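Long-range contact in putative alpha/beta hydrolase FOLD protein (Candidatus Nitrososphaera gargensis, PDB 5A62), which probably acts as a hydrolase of the alpha/beta hydrolase superfamily, consistent with a carboxylesterase that cleaves ester bonds: residues G60-M74 with T183-T197. Numbering follows the deposited sequence.
Sequences GHHRTNMGKTGAYTM and TSVEGFVAATVALYT
The Y72 side chain reaches across one side of helix 185-194, and the helix meets it with alanines, whose single methyl groups let a broad ring come close. From CB, the cramped rotamer with CG between the backbone N and the carbonyl carbon (chi1 56°) swings the ring toward the helix. CD1 and CE1 lie against A194 CB, at 3.9 and 3.5 Å, and CE2 touches A190 CB at 3.6 Å. CZ comes within 4.0 Å of A190 O. At the tip, OH lies 3.2 Å from A191 CA and donates to a water in the ring plane; that water donates to G187 O, so the buried hydroxyl is satisfied. In this alpha/beta hydrolase fold, residues 60-74 link strand 52-56 of the central sheet to helix 74-87, and the contact fastens this loop to a helix inserted between strands 116-122 and 212-218. S184 OG caps G187 N and donates a hydrogen bond to G60 O (2.8 Å), on a lone pair in the carbonyl plane; S184 N is a second donor. Glycine suits both G60 and G187, because a CB on either would clash with the other backbone. T183 CG2 makes a CH-pi contact over one H61 ring face, while H61 ND1 is hydrogen-bonded to R59 O.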
ATOM      1  N   GLY A  60      10.835   9.207  -4.596  1.00  7.62           N
ATOM      2  CA  GLY A  60      10.428  10.213  -3.644  1.00  7.29           C
ATOM      3  C   GLY A  60      11.430  10.558  -2.565  1.00  7.49           C
ATOM      4  O   GLY A  60      11.118  11.277  -1.567  1.00  9.54           O
ATOM      5  N   HIS A  61      12.658  10.030  -2.671  1.00  7.08           N
ATOM      6  CA  HIS A  61      13.707  10.268  -1.713  1.00  7.29           C
ATOM      7  C   HIS A  61      14.779  11.140  -2.394  1.00  8.40           C
ATOM      8  O   HIS A  61      15.315  10.812  -3.437  1.00  8.78           O
ATOM      9  CB  HIS A  61      14.334   8.968  -1.256  1.00  7.08           C
ATOM     10  CG  HIS A  61      13.453   8.201  -0.315  1.00  6.61           C
ATOM     11  ND1 HIS A  61      12.205   7.705  -0.629  1.00  7.58           N
ATOM     12  CD2 HIS A  61      13.651   7.916   0.988  1.00  7.05           C
ATOM     13  CE1 HIS A  61      11.691   7.124   0.451  1.00  7.84           C
ATOM     14  NE2 HIS A  61      12.540   7.244   1.446  1.00  7.53           N
ATOM     15  N   HIS A  62      15.004  12.330  -1.803  1.00  8.65           N
ATOM     16  CA  HIS A  62      16.067  13.290  -2.213  1.00  9.14           C
ATOM     17  C   HIS A  62      15.861  13.632  -3.671  1.00  8.45           C
ATOM     18  O   HIS A  62      14.859  14.269  -4.025  1.00 11.12           O
ATOM     19  CB  HIS A  62      17.433  12.740  -1.826  1.00  8.55           C
ATOM     20  CG  HIS A  62      18.577  13.699  -1.887  1.00 10.39           C
ATOM     21  ND1 HIS A  62      18.473  15.067  -1.948  1.00 13.20           N
ATOM     22  CD2 HIS A  62      19.878  13.402  -1.910  1.00 10.43           C
ATOM     23  CE1 HIS A  62      19.713  15.584  -1.963  1.00 10.60           C
ATOM     24  NE2 HIS A  62      20.569  14.605  -1.935  1.00 14.12           N
ATOM     25  N   ARG A  63      16.760  13.206  -4.531  1.00  8.44           N
ATOM     26  CA  ARG A  63      16.752  13.621  -5.954  1.00  9.19           C
ATOM     27  C   ARG A  63      15.877  12.828  -6.829  1.00  9.79           C
ATOM     28  O   ARG A  63      15.658  13.247  -7.981  1.00 11.42           O
ATOM     29  CB  ARG A  63      18.185  13.672  -6.495  1.00  9.66           C
ATOM     30  CG  ARG A  63      18.974  14.780  -5.814  1.00  9.80           C
ATOM     31  CD  ARG A  63      20.475  14.604  -5.903  1.00 11.09           C
ATOM     32  NE  ARG A  63      20.965  13.531  -5.022  1.00 10.54           N
ATOM     33  CZ  ARG A  63      22.190  13.397  -4.571  1.00 12.01           C
ATOM     34  NH1 ARG A  63      23.118  14.297  -4.922  1.00 13.22           N
ATOM     35  NH2 ARG A  63      22.501  12.439  -3.744  1.00 11.59           N
ATOM     36  N   THR A  64      15.312  11.722  -6.396  1.00  8.41           N
ATOM     37  CA  THR A  64      14.360  10.931  -7.170  1.00  8.56           C
ATOM     38  C   THR A  64      12.925  11.352  -6.910  1.00  8.79           C
ATOM     39  O   THR A  64      12.533  11.513  -5.779  1.00 10.24           O
ATOM     40  CB  THR A  64      14.557   9.437  -6.894  1.00  8.81           C
ATOM     41  OG1 THR A  64      15.895   9.072  -7.255  1.00  8.39           O
ATOM     42  CG2 THR A  64      13.558   8.578  -7.673  1.00  8.36           C
ATOM     43  N   ASN A  65      12.182  11.549  -7.952  1.00  9.00           N
ATOM     44  CA  ASN A  65      10.791  11.906  -7.951  1.00  9.72           C
ATOM     45  C   ASN A  65       9.871  10.727  -7.780  1.00  9.58           C
ATOM     46  O   ASN A  65      10.327   9.632  -7.447  1.00  8.91           O
ATOM     47  CB  ASN A  65      10.466  12.684  -9.198  1.00 10.52           C
ATOM     48  CG  ASN A  65      10.446  11.805 -10.403  1.00 11.00           C
ATOM     49  OD1 ASN A  65      11.005  10.741 -10.422  1.00 12.50           O
ATOM     50  ND2 ASN A  65       9.690  12.217 -11.416  1.00 13.52           N
ATOM     51  N   MET A  66       8.546  10.918  -7.944  1.00 10.18           N
ATOM     52  CA  MET A  66       7.592   9.862  -7.886  1.00 10.01           C
ATOM     53  C   MET A  66       7.057   9.375  -9.220  1.00 10.28           C
ATOM     54  O   MET A  66       6.582   8.247  -9.295  1.00 11.35           O
ATOM     55  CB  MET A  66       6.424  10.302  -6.986  1.00 10.66           C
ATOM     56  CG  MET A  66       6.768  10.578  -5.540  1.00 10.80           C
ATOM     57  SD  MET A  66       7.261   9.121  -4.631  1.00 11.94           S
ATOM     58  CE  MET A  66       5.709   8.169  -4.516  1.00 11.62           C
ATOM     59  N   GLY A  67       7.171  10.152 -10.270  1.00 12.33           N
ATOM     60  CA  GLY A  67       6.561   9.774 -11.543  1.00 11.99           C
ATOM     61  C   GLY A  67       5.095  10.093 -11.596  1.00 12.56           C
ATOM     62  O   GLY A  67       4.568  10.980 -10.911  1.00 13.43           O
ATOM     63  N   LYS A  68       4.402   9.336 -12.420  1.00 11.43           N
ATOM     64  CA  LYS A  68       3.023   9.515 -12.770  1.00 12.61           C
ATOM     65  C   LYS A  68       2.124   9.261 -11.597  1.00 12.97           C
ATOM     66  O   LYS A  68       0.979   9.720 -11.595  1.00 16.60           O
ATOM     67  CB  LYS A  68       2.688   8.491 -13.902  1.00 12.85           C
ATOM     68  CG  LYS A  68       3.207   8.853 -15.297  1.00 15.30           C
ATOM     69  CD  LYS A  68       2.680   7.943 -16.389  1.00 16.15           C
ATOM     70  CE  LYS A  68       3.361   8.282 -17.709  1.00 17.88           C
ATOM     71  NZ  LYS A  68       2.940   7.283 -18.704  1.00 20.24           N
ATOM     72  N   THR A  69       2.549   8.419 -10.669  1.00 10.57           N
ATOM     73  CA  THR A  69       1.691   8.000  -9.542  1.00 10.93           C
ATOM     74  C   THR A  69       2.370   8.343  -8.254  1.00 10.86           C
ATOM     75  O   THR A  69       3.563   8.741  -8.234  1.00 13.71           O
ATOM     76  CB  THR A  69       1.479   6.478  -9.551  1.00 12.39           C
ATOM     77  OG1 THR A  69       2.738   5.827  -9.260  1.00 14.87           O
ATOM     78  CG2 THR A  69       0.936   6.038 -10.855  1.00 14.28           C
ATOM     79  N   GLY A  70       1.680   8.224  -7.147  1.00  9.22           N
ATOM     80  CA  GLY A  70       2.216   8.455  -5.872  1.00  9.24           C
ATOM     81  C   GLY A  70       2.127   7.285  -4.893  1.00  8.12           C
ATOM     82  O   GLY A  70       2.343   7.455  -3.687  1.00  8.69           O
ATOM     83  N   ALA A  71       1.815   6.124  -5.434  1.00  8.48           N
ATOM     84  CA  ALA A  71       1.711   4.860  -4.699  1.00  7.64           C
ATOM     85  C   ALA A  71       2.292   3.808  -5.547  1.00  8.19           C
ATOM     86  O   ALA A  71       2.214   3.897  -6.778  1.00  9.16           O
ATOM     87  CB  ALA A  71       0.263   4.491  -4.371  1.00  8.32           C
ATOM     88  N   TYR A  72       2.768   2.744  -4.913  1.00  7.32           N
ATOM     89  CA  TYR A  72       3.374   1.639  -5.666  1.00  7.39           C
ATOM     90  C   TYR A  72       3.498   0.449  -4.779  1.00  7.47           C
ATOM     91  O   TYR A  72       3.267   0.525  -3.552  1.00  7.36           O
ATOM     92  CB  TYR A  72       4.733   2.047  -6.190  1.00  7.54           C
ATOM     93  CG  TYR A  72       5.720   2.532  -5.159  1.00  7.13           C
ATOM     94  CD1 TYR A  72       6.334   1.633  -4.310  1.00  7.58           C
ATOM     95  CD2 TYR A  72       5.904   3.883  -4.887  1.00  7.34           C
ATOM     96  CE1 TYR A  72       7.168   2.037  -3.325  1.00  7.73           C
ATOM     97  CE2 TYR A  72       6.782   4.317  -3.895  1.00  7.96           C
ATOM     98  CZ  TYR A  72       7.415   3.371  -3.100  1.00  7.24           C
ATOM     99  OH  TYR A  72       8.286   3.751  -2.112  1.00  8.24           O
ATOM    100  N   THR A  73       3.856  -0.678  -5.340  1.00  7.56           N
ATOM    101  CA  THR A  73       4.103  -1.918  -4.593  1.00  7.58           C
ATOM    102  C   THR A  73       5.586  -2.146  -4.551  1.00  7.45           C
ATOM    103  O   THR A  73       6.398  -1.549  -5.292  1.00  6.98           O
ATOM    104  CB  THR A  73       3.455  -3.128  -5.214  1.00  8.25           C
ATOM    105  OG1 THR A  73       4.054  -3.380  -6.511  1.00  8.81           O
ATOM    106  CG2 THR A  73       1.967  -2.910  -5.367  1.00  9.33           C
ATOM    107  N   MET A  74       6.015  -3.064  -3.694  1.00  7.02           N
ATOM    108  CA  MET A  74       7.401  -3.455  -3.701  1.00  7.08           C
ATOM    109  C   MET A  74       7.868  -3.900  -5.067  1.00  7.64           C
ATOM    110  O   MET A  74       9.010  -3.610  -5.449  1.00  7.72           O
ATOM    111  CB  MET A  74       7.670  -4.597  -2.711  1.00  7.98           C
ATOM    112  CG  MET A  74       7.587  -4.291  -1.227  1.00 10.32           C
ATOM    113  SD  MET A  74       8.493  -2.837  -0.691  1.00 11.26           S
ATOM    114  CE  MET A  74      10.089  -3.367  -1.098  1.00 11.06           C
ATOM    115  N   THR A 183      13.853  13.680   2.362  1.00  8.93           N
ATOM    116  CA  THR A 183      12.811  12.805   1.895  1.00  8.93           C
ATOM    117  C   THR A 183      11.560  13.636   1.675  1.00  9.10           C
ATOM    118  O   THR A 183      11.155  14.411   2.546  1.00  9.97           O
ATOM    119  CB  THR A 183      12.552  11.769   2.987  1.00  8.90           C
ATOM    120  OG1 THR A 183      13.775  11.110   3.391  1.00 10.01           O
ATOM    121  CG2 THR A 183      11.599  10.668   2.441  1.00  8.65           C
ATOM    122  N   SER A 184      10.885  13.475   0.553  1.00  8.38           N
ATOM    123  CA  SER A 184       9.608  14.089   0.369  1.00  7.79           C
ATOM    124  C   SER A 184       8.543  13.461   1.225  1.00  8.28           C
ATOM    125  O   SER A 184       8.639  12.276   1.542  1.00  8.79           O
ATOM    126  CB  SER A 184       9.188  14.092  -1.083  1.00  8.32           C
ATOM    127  OG  SER A 184       8.815  12.793  -1.547  1.00  8.52           O
ATOM    128  N   VAL A 185       7.532  14.229   1.583  1.00  8.33           N
ATOM    129  CA  VAL A 185       6.390  13.684   2.305  1.00  9.19           C
ATOM    130  C   VAL A 185       5.741  12.580   1.480  1.00  8.65           C
ATOM    131  O   VAL A 185       5.461  11.505   2.005  1.00  8.43           O
ATOM    132  CB  VAL A 185       5.383  14.779   2.637  1.00  9.95           C
ATOM    133  CG1 VAL A 185       4.104  14.186   3.216  1.00 11.22           C
ATOM    134  CG2 VAL A 185       6.027  15.831   3.489  1.00 11.17           C
ATOM    135  N   GLU A 186       5.532  12.796   0.199  1.00  8.85           N
ATOM    136  CA  GLU A 186       4.823  11.795  -0.640  1.00  9.39           C
ATOM    137  C   GLU A 186       5.695  10.585  -0.727  1.00  8.33           C
ATOM    138  O   GLU A 186       5.175   9.445  -0.677  1.00  8.46           O
ATOM    139  CB  GLU A 186       4.415  12.336  -2.012  1.00 12.11           C
ATOM    140  CG  GLU A 186       5.544  12.828  -2.749  1.00 14.77           C
ATOM    141  CD  GLU A 186       5.986  14.348  -2.421  1.00 17.68           C
ATOM    142  OE1 GLU A 186       5.772  15.138  -1.345  1.00 16.61           O
ATOM    143  OE2 GLU A 186       6.676  14.787  -3.455  1.00 23.79           O
ATOM    144  N   GLY A 187       7.010  10.700  -0.768  1.00  7.88           N
ATOM    145  CA  GLY A 187       7.873   9.560  -0.823  1.00  6.61           C
ATOM    146  C   GLY A 187       7.898   8.787   0.460  1.00  6.87           C
ATOM    147  O   GLY A 187       7.968   7.532   0.423  1.00  7.25           O
ATOM    148  N   PHE A 188       7.945   9.431   1.617  1.00  6.80           N
ATOM    149  CA  PHE A 188       7.887   8.742   2.880  1.00  7.10           C
ATOM    150  C   PHE A 188       6.590   7.962   2.995  1.00  6.90           C
ATOM    151  O   PHE A 188       6.610   6.784   3.386  1.00  7.20           O
ATOM    152  CB  PHE A 188       8.006   9.785   4.013  1.00  7.17           C
ATOM    153  CG  PHE A 188       7.976   9.124   5.364  1.00  7.42           C
ATOM    154  CD1 PHE A 188       9.096   8.517   5.898  1.00  8.40           C
ATOM    155  CD2 PHE A 188       6.819   9.120   6.122  1.00  8.76           C
ATOM    156  CE1 PHE A 188       9.026   7.877   7.134  1.00  8.56           C
ATOM    157  CE2 PHE A 188       6.761   8.488   7.332  1.00  9.27           C
ATOM    158  CZ  PHE A 188       7.825   7.859   7.797  1.00  8.95           C
ATOM    159  N   VAL A 189       5.471   8.639   2.749  1.00  7.36           N
ATOM    160  CA  VAL A 189       4.178   8.011   2.838  1.00  7.39           C
ATOM    161  C   VAL A 189       4.098   6.799   1.938  1.00  7.02           C
ATOM    162  O   VAL A 189       3.730   5.707   2.377  1.00  7.18           O
ATOM    163  CB  VAL A 189       3.067   9.000   2.602  1.00  7.70           C
ATOM    164  CG1 VAL A 189       1.739   8.313   2.526  1.00  8.15           C
ATOM    165  CG2 VAL A 189       3.059  10.030   3.737  1.00  9.11           C
ATOM    166  N   ALA A 190       4.470   6.929   0.675  1.00  6.41           N
ATOM    167  CA  ALA A 190       4.355   5.833  -0.248  1.00  6.62           C
ATOM    168  C   ALA A 190       5.233   4.667   0.153  1.00  6.54           C
ATOM    169  O   ALA A 190       4.847   3.511  -0.021  1.00  6.44           O
ATOM    170  CB  ALA A 190       4.717   6.247  -1.609  1.00  6.62           C
ATOM    171  N   ALA A 191       6.422   4.896   0.638  1.00  5.99           N
ATOM    172  CA  ALA A 191       7.338   3.821   0.966  1.00  6.25           C
ATOM    173  C   ALA A 191       6.796   3.012   2.138  1.00  6.36           C
ATOM    174  O   ALA A 191       6.857   1.785   2.156  1.00  6.83           O
ATOM    175  CB  ALA A 191       8.718   4.333   1.199  1.00  7.00           C
ATOM    176  N   THR A 192       6.323   3.736   3.137  1.00  6.35           N
ATOM    177  CA  THR A 192       5.775   3.050   4.280  1.00  6.41           C
ATOM    178  C   THR A 192       4.525   2.204   3.920  1.00  6.52           C
ATOM    179  O   THR A 192       4.297   1.090   4.390  1.00  7.65           O
ATOM    180  CB  THR A 192       5.527   3.947   5.473  1.00  7.15           C
ATOM    181  OG1 THR A 192       4.519   4.899   5.162  1.00  8.14           O
ATOM    182  CG2 THR A 192       6.767   4.601   5.982  1.00  8.11           C
ATOM    183  N   VAL A 193       3.673   2.752   3.066  1.00  6.50           N
ATOM    184  CA  VAL A 193       2.510   2.010   2.590  1.00  6.67           C
ATOM    185  C   VAL A 193       2.989   0.740   1.811  1.00  7.04           C
ATOM    186  O   VAL A 193       2.404  -0.323   1.909  1.00  7.49           O
ATOM    187  CB  VAL A 193       1.590   2.918   1.764  1.00  7.44           C
ATOM    188  CG1 VAL A 193       0.560   2.093   1.008  1.00  7.98           C
ATOM    189  CG2 VAL A 193       0.947   3.965   2.655  1.00  8.11           C
ATOM    190  N   ALA A 194       4.023   0.898   0.985  1.00  6.50           N
ATOM    191  CA  ALA A 194       4.526  -0.198   0.182  1.00  6.22           C
ATOM    192  C   ALA A 194       4.944  -1.382   1.021  1.00  6.74           C
ATOM    193  O   ALA A 194       4.987  -2.513   0.528  1.00  6.67           O
ATOM    194  CB  ALA A 194       5.632   0.237  -0.728  1.00  7.04           C
ATOM    195  N   LEU A 195       5.317  -1.144   2.263  1.00  7.08           N
ATOM    196  CA  LEU A 195       5.723  -2.282   3.107  1.00  7.60           C
ATOM    197  C   LEU A 195       4.631  -3.305   3.236  1.00  8.39           C
ATOM    198  O   LEU A 195       4.917  -4.476   3.474  1.00  9.12           O
ATOM    199  CB  LEU A 195       6.165  -1.788   4.502  1.00  8.42           C
ATOM    200  CG  LEU A 195       7.386  -0.846   4.465  1.00  8.56           C
ATOM    201  CD1 LEU A 195       7.654  -0.377   5.859  1.00  9.18           C
ATOM    202  CD2 LEU A 195       8.589  -1.502   3.849  1.00  8.54           C
ATOM    203  N   TYR A 196       3.388  -2.920   3.157  1.00  7.12           N
ATOM    204  CA  TYR A 196       2.272  -3.897   3.203  1.00  7.48           C
ATOM    205  C   TYR A 196       2.175  -4.806   2.014  1.00  8.30           C
ATOM    206  O   TYR A 196       1.458  -5.801   2.005  1.00  8.45           O
ATOM    207  CB  TYR A 196       0.930  -3.167   3.320  1.00  8.36           C
ATOM    208  CG  TYR A 196       0.673  -2.529   4.659  1.00  8.30           C
ATOM    209  CD1 TYR A 196       0.044  -3.260   5.647  1.00  8.35           C
ATOM    210  CD2 TYR A 196       0.965  -1.216   4.938  1.00  8.83           C
ATOM    211  CE1 TYR A 196      -0.191  -2.715   6.882  1.00  9.78           C
ATOM    212  CE2 TYR A 196       0.664  -0.674   6.161  1.00  8.83           C
ATOM    213  CZ  TYR A 196       0.095  -1.438   7.129  1.00  9.57           C
ATOM    214  OH  TYR A 196      -0.188  -0.864   8.376  1.00 11.93           O
ATOM    215  N   THR A 197       2.899  -4.462   0.942  1.00  8.24           N
ATOM    216  CA  THR A 197       2.806  -5.175  -0.333  1.00  8.02           C
ATOM    217  C   THR A 197       3.923  -6.164  -0.517  1.00  8.45           C
ATOM    218  O   THR A 197       4.024  -6.776  -1.607  1.00  9.89           O
ATOM    219  CB  THR A 197       2.765  -4.214  -1.537  1.00  7.90           C
ATOM    220  OG1 THR A 197       4.064  -3.641  -1.710  1.00  7.66           O
ATOM    221  CG2 THR A 197       1.789  -3.131  -1.309  1.00  9.14           C
TER
HETATM  222  O   HOH W   1       2.534   9.417  -1.747  1.00 11.69           O
HETATM  223  O   HOH W   2       2.824   2.855  -1.938  1.00  7.79           O
HETATM  224  O   HOH W   3       8.474   6.417  -2.026  1.00  9.50           O